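Local coordinates for protein organophosphorus hydrolase (Pseudomonas pseudoalcaligenes, PDB 4LE6) that probably hydrolyses organophosphate triesters as a dizinc enzyme of the metallo-beta-lactamase superfamily, at residues V221-P224 with G229-S232; R278-A283 with Q308-V313. All blocks are in the same frame, centred on the assembly; numbering follows the deposited sequence. Where two conformers were deposited one is given.

Contact 1: residues V221-P224 with G229-S232. With EDO (1,2-ethanediol), chain H.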
loop_
_atom_site.group_PDB
_atom_site.type_symbol
_atom_site.label_atom_id
_atom_site.label_comp_id
_atom_site.label_asym_id
_atom_site.label_seq_id
_atom_site.Cartn_x
_atom_site.Cartn_y
_atom_site.Cartn_z
ATOM N N VAL A 221 24.684 8.978 -3.466
ATOM C CA VAL A 221 24.264 9.428 -4.776
ATOM C C VAL A 221 23.861 10.896 -4.641
ATOM O O VAL A 221 22.760 11.195 -4.164
ATOM C CB VAL A 221 23.098 8.578 -5.307
ATOM C CG1 VAL A 221 22.564 9.152 -6.618
ATOM C CG2 VAL A 221 23.550 7.122 -5.488
ATOM N N ALA A 222 24.758 11.808 -5.031
ATOM C CA ALA A 222 24.483 13.241 -4.904
ATOM C C ALA A 222 23.229 13.555 -5.701
ATOM O O ALA A 222 23.085 13.037 -6.805
ATOM C CB ALA A 222 25.664 14.076 -5.423
ATOM N N SER A 223 22.336 14.375 -5.144
ATOM C CA SER A 223 21.067 14.749 -5.787
ATOM C C SER A 223 20.742 16.195 -5.386
ATOM O O SER A 223 19.691 16.472 -4.793
ATOM C CB SER A 223 19.920 13.819 -5.345
ATOM O OG SER A 223 19.821 13.793 -3.942
ATOM N N PRO A 224 21.661 17.121 -5.679
ATOM C CA PRO A 224 21.560 18.486 -5.138
ATOM C C PRO A 224 20.382 19.253 -5.726
ATOM O O PRO A 224 19.936 18.915 -6.816
ATOM C CB PRO A 224 22.884 19.144 -5.568
ATOM C CG PRO A 224 23.309 18.371 -6.816
ATOM C CD PRO A 224 22.820 16.948 -6.578
ATOM N N GLY A 229 23.056 20.467 -0.382
ATOM C CA GLY A 229 23.738 19.222 -0.056
ATOM C C GLY A 229 22.837 18.012 -0.192
ATOM O O GLY A 229 23.162 16.922 0.279
ATOM N N HIS A 230 21.695 18.183 -0.841
ATOM C CA HIS A 230 20.722 17.106 -0.829
ATOM C C HIS A 230 21.342 15.830 -1.405
ATOM O O HIS A 230 21.936 15.866 -2.478
ATOM C CB HIS A 230 19.481 17.473 -1.618
ATOM C CG HIS A 230 18.439 16.418 -1.555
ATOM N ND1 HIS A 230 18.410 15.357 -2.427
ATOM C CD2 HIS A 230 17.437 16.220 -0.672
ATOM C CE1 HIS A 230 17.394 14.566 -2.113
ATOM N NE2 HIS A 230 16.794 15.070 -1.051
ATOM N N THR A 231 21.208 14.716 -0.688
ATOM C CA THR A 231 21.902 13.465 -1.040
ATOM C C THR A 231 20.982 12.252 -0.955
ATOM O O THR A 231 20.178 12.142 -0.029
ATOM C CB THR A 231 23.097 13.213 -0.095
ATOM O OG1 THR A 231 23.987 14.331 -0.152
ATOM C CG2 THR A 231 23.884 11.944 -0.490
ATOM N N SER A 232 21.094 11.355 -1.934
ATOM C CA SER A 232 20.373 10.090 -1.948
ATOM C C SER A 232 21.339 8.970 -1.569
ATOM O O SER A 232 22.540 9.124 -1.742
ATOM C CB SER A 232 19.782 9.831 -3.340
ATOM O OG SER A 232 18.948 10.904 -3.729
HETATM C C1 EDO H . 25.927 15.760 -2.065
HETATM O O1 EDO H . 26.225 14.369 -2.221
HETATM C C2 EDO H . 24.941 16.245 -3.117
HETATM O O2 EDO H . 24.278 17.410 -2.634
#
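S223 meets H230 at the edge of the imidazole, its hydroxyl lying near the ring plane with OG 2.6 Å from ND1, a hydrogen bond in which, on geometry alone, either group could be the donor. The serine torsion (chi1 54°) tucks OG between the backbone N and carbonyl carbon of its own residue. ND1 also reaches S223 O at 2.9 Å, a bent bond (132° at the hydrogen) with the oxygen 25° out of the ring plane. S223 N returns a bond to H230 O at 3.1 Å. Beyond this turn the chains pair as an antiparallel hairpin: V221 and S232 form a hydrogen-bonded pair, with V221 N to S232 O at 2.8 Å and close to straight, and A222 faces T231 in a non-hydrogen-bonded one. S232 OG lies 3.0 Å from S223 OG and bonds to W245 O. An ethanediol, probably from the crystallisation liquor, bonds H230 O. The backbone N of D247, the aspartate shared by both zinc ions, donates to NE2, so bonds at both nitrogens fix the rotation of H230, in keeping with a second-shell role. This is consistent with the ring proton lying on ND1, where OG and O of S223 would share it.

Contact 2: residues R278-A283 with Q308-V313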
loop_
_atom_site.group_PDB
_atom_site.type_symbol
_atom_site.label_atom_id
_atom_site.label_comp_id
_atom_site.label_asym_id
_atom_site.label_seq_id
_atom_site.Cartn_x
_atom_site.Cartn_y
_atom_site.Cartn_z
ATOM N N ARG A 278 17.154 13.431 -13.865
ATOM C CA ARG A 278 18.243 12.463 -13.961
ATOM C C ARG A 278 17.983 11.208 -13.130
ATOM O O ARG A 278 18.152 10.065 -13.612
ATOM C CB ARG A 278 19.552 13.104 -13.515
ATOM C CG ARG A 278 20.722 12.150 -13.492
ATOM C CD ARG A 278 22.040 12.905 -13.403
ATOM N NE ARG A 278 22.138 13.673 -12.159
ATOM C CZ ARG A 278 22.528 13.171 -10.993
ATOM N NH1 ARG A 278 22.587 13.956 -9.927
ATOM N NH2 ARG A 278 22.863 11.894 -10.881
ATOM N N ILE A 279 17.601 11.412 -11.875
ATOM C CA ILE A 279 17.373 10.292 -10.971
ATOM C C ILE A 279 16.191 9.437 -11.450
ATOM O O ILE A 279 16.211 8.206 -11.336
ATOM C CB ILE A 279 17.140 10.796 -9.532
ATOM C CG1 ILE A 279 18.428 11.440 -8.974
ATOM C CG2 ILE A 279 16.678 9.658 -8.602
ATOM C CD1 ILE A 279 19.641 10.515 -8.921
ATOM N N LEU A 280 15.150 10.075 -11.977
ATOM C CA LEU A 280 13.998 9.304 -12.442
ATOM C C LEU A 280 14.431 8.476 -13.638
ATOM O O LEU A 280 14.131 7.270 -13.717
ATOM C CB LEU A 280 12.835 10.218 -12.826
ATOM C CG LEU A 280 12.059 10.846 -11.670
ATOM C CD1 LEU A 280 11.100 11.898 -12.223
ATOM C CD2 LEU A 280 11.303 9.780 -10.871
ATOM N N ALA A 281 15.156 9.111 -14.559
ATOM C CA ALA A 281 15.631 8.391 -15.736
ATOM C C ALA A 281 16.466 7.167 -15.328
ATOM O O ALA A 281 16.248 6.058 -15.839
ATOM C CB ALA A 281 16.436 9.313 -16.629
ATOM N N GLU A 282 17.400 7.366 -14.390
ATOM C CA GLU A 282 18.261 6.277 -13.919
ATOM C C GLU A 282 17.480 5.168 -13.202
ATOM O O GLU A 282 17.712 3.975 -13.430
ATOM C CB GLU A 282 19.340 6.842 -12.976
ATOM C CG GLU A 282 20.066 5.815 -12.131
ATOM C CD GLU A 282 21.195 6.428 -11.314
ATOM O OE1 GLU A 282 21.237 7.674 -11.185
ATOM O OE2 GLU A 282 22.042 5.659 -10.804
ATOM N N ALA A 283 16.577 5.555 -12.313
ATOM C CA ALA A 283 15.774 4.575 -11.588
ATOM C C ALA A 283 14.943 3.748 -12.569
ATOM O O ALA A 283 14.816 2.524 -12.421
ATOM C CB ALA A 283 14.857 5.274 -10.607
ATOM N N GLN A 308 5.398 10.041 -22.011
ATOM C CA GLN A 308 5.819 11.315 -21.436
ATOM C C GLN A 308 5.937 11.140 -19.924
ATOM O O GLN A 308 5.041 10.591 -19.289
ATOM C CB GLN A 308 4.815 12.422 -21.765
ATOM C CG GLN A 308 5.474 13.753 -22.115
ATOM C CD GLN A 308 4.578 14.963 -21.870
ATOM O OE1 GLN A 308 3.761 14.977 -20.946
ATOM N NE2 GLN A 308 4.742 15.993 -22.694
ATOM N N GLY A 309 7.049 11.585 -19.350
ATOM C CA GLY A 309 7.234 11.497 -17.915
ATOM C C GLY A 309 7.303 10.054 -17.448
ATOM O O GLY A 309 7.709 9.167 -18.207
ATOM N N TYR A 310 6.879 9.821 -16.207
ATOM C CA TYR A 310 7.110 8.555 -15.522
ATOM C C TYR A 310 5.876 8.140 -14.737
ATOM O O TYR A 310 4.915 8.897 -14.649
ATOM C CB TYR A 310 8.311 8.679 -14.563
ATOM C CG TYR A 310 9.599 9.012 -15.291
ATOM C CD1 TYR A 310 9.927 10.329 -15.595
ATOM C CD2 TYR A 310 10.466 8.012 -15.706
ATOM C CE1 TYR A 310 11.100 10.641 -16.292
ATOM C CE2 TYR A 310 11.641 8.321 -16.410
ATOM C CZ TYR A 310 11.938 9.634 -16.700
ATOM O OH TYR A 310 13.085 9.955 -17.384
ATOM N N ALA A 311 5.916 6.934 -14.178
ATOM C CA ALA A 311 4.868 6.448 -13.292
ATOM C C ALA A 311 5.520 5.751 -12.105
ATOM O O ALA A 311 6.596 5.165 -12.238
ATOM C CB ALA A 311 3.936 5.497 -14.022
ATOM N N TRP A 312 4.865 5.833 -10.951
ATOM C CA TRP A 312 5.300 5.174 -9.720
ATOM C C TRP A 312 4.523 3.875 -9.582
ATOM O O TRP A 312 3.312 3.873 -9.769
ATOM C CB TRP A 312 4.971 6.081 -8.543
ATOM C CG TRP A 312 5.220 5.502 -7.186
ATOM C CD1 TRP A 312 4.303 5.332 -6.183
ATOM C CD2 TRP A 312 6.480 5.065 -6.652
ATOM N NE1 TRP A 312 4.919 4.789 -5.067
ATOM C CE2 TRP A 312 6.250 4.618 -5.335
ATOM C CE3 TRP A 312 7.778 4.995 -7.166
ATOM C CZ2 TRP A 312 7.270 4.112 -4.528
ATOM C CZ3 TRP A 312 8.794 4.485 -6.353
ATOM C CH2 TRP A 312 8.527 4.058 -5.058
ATOM N N VAL A 313 5.221 2.782 -9.291
ATOM C CA VAL A 313 4.590 1.489 -9.094
ATOM C C VAL A 313 4.925 1.015 -7.690
ATOM O O VAL A 313 6.056 0.592 -7.423
ATOM C CB VAL A 313 5.045 0.451 -10.132
ATOM C CG1 VAL A 313 4.328 -0.887 -9.896
ATOM C CG2 VAL A 313 4.741 0.953 -11.535
#
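Y310 lays one face of its ring against L280 of the helix, and a CH-pi contact carries the pairing: L280 CB stands 3.9 Å from the ring centroid, 10° off the normal, so the methylene sits almost squarely over the middle of the ring. The tyrosine torsion (chi1 -62°), with CG beside the backbone N and anti to the carbonyl carbon, sends the ring out from the strand to the helix. Apolar packing widens the contact, as L280 CD1 comes within 3.9 Å of Y310 CD1. This is an edge of the alpha-beta/beta-alpha sandwich of the metallo-beta-lactamase fold: strand 310-314 is outermost within the chain in its six-stranded sheet, and helix 269-286 packs on that sheet, L280 also touching W245 of strand 240-246. Van der Waals contacts with the helix backbone make up the rest. Y310 CE2 is 3.8 Å from L280 O, and at the far end of the ring the hydroxyl lies alongside A281, with OH 3.4 Å from CA and 3.5 Å from CB. No hydrogen bond joins the two segments, although a backbone hydrogen bond between Y310 and F256 ties the strand to a neighbouring loop, whose F256 side chain also packs on L280.

How the contacts relate
Running from the N terminus, the chain reaches contact 1 first: strand 218-222 turns back into strand 231-237, four residues separating the two segments, and closes a short hairpin at one edge of the second six-stranded sheet. Contact 2 comes later and in series, neither nesting with nor crossing the first; its longer loop runs from helix 269-286 through strands 289-292 and 300-305 to strand 310-314 at the opposite edge of that sheet. The contact centres are about 17 Å apart, and the helix spans between them: V221 CG1 packs on I279 CD1 (4.0 Å), while a hydrogen bond of A222 O with R278 NH1 (3.3 Å) is less certain, holding for one of two arginine conformers. One helix thus touches both edge strands.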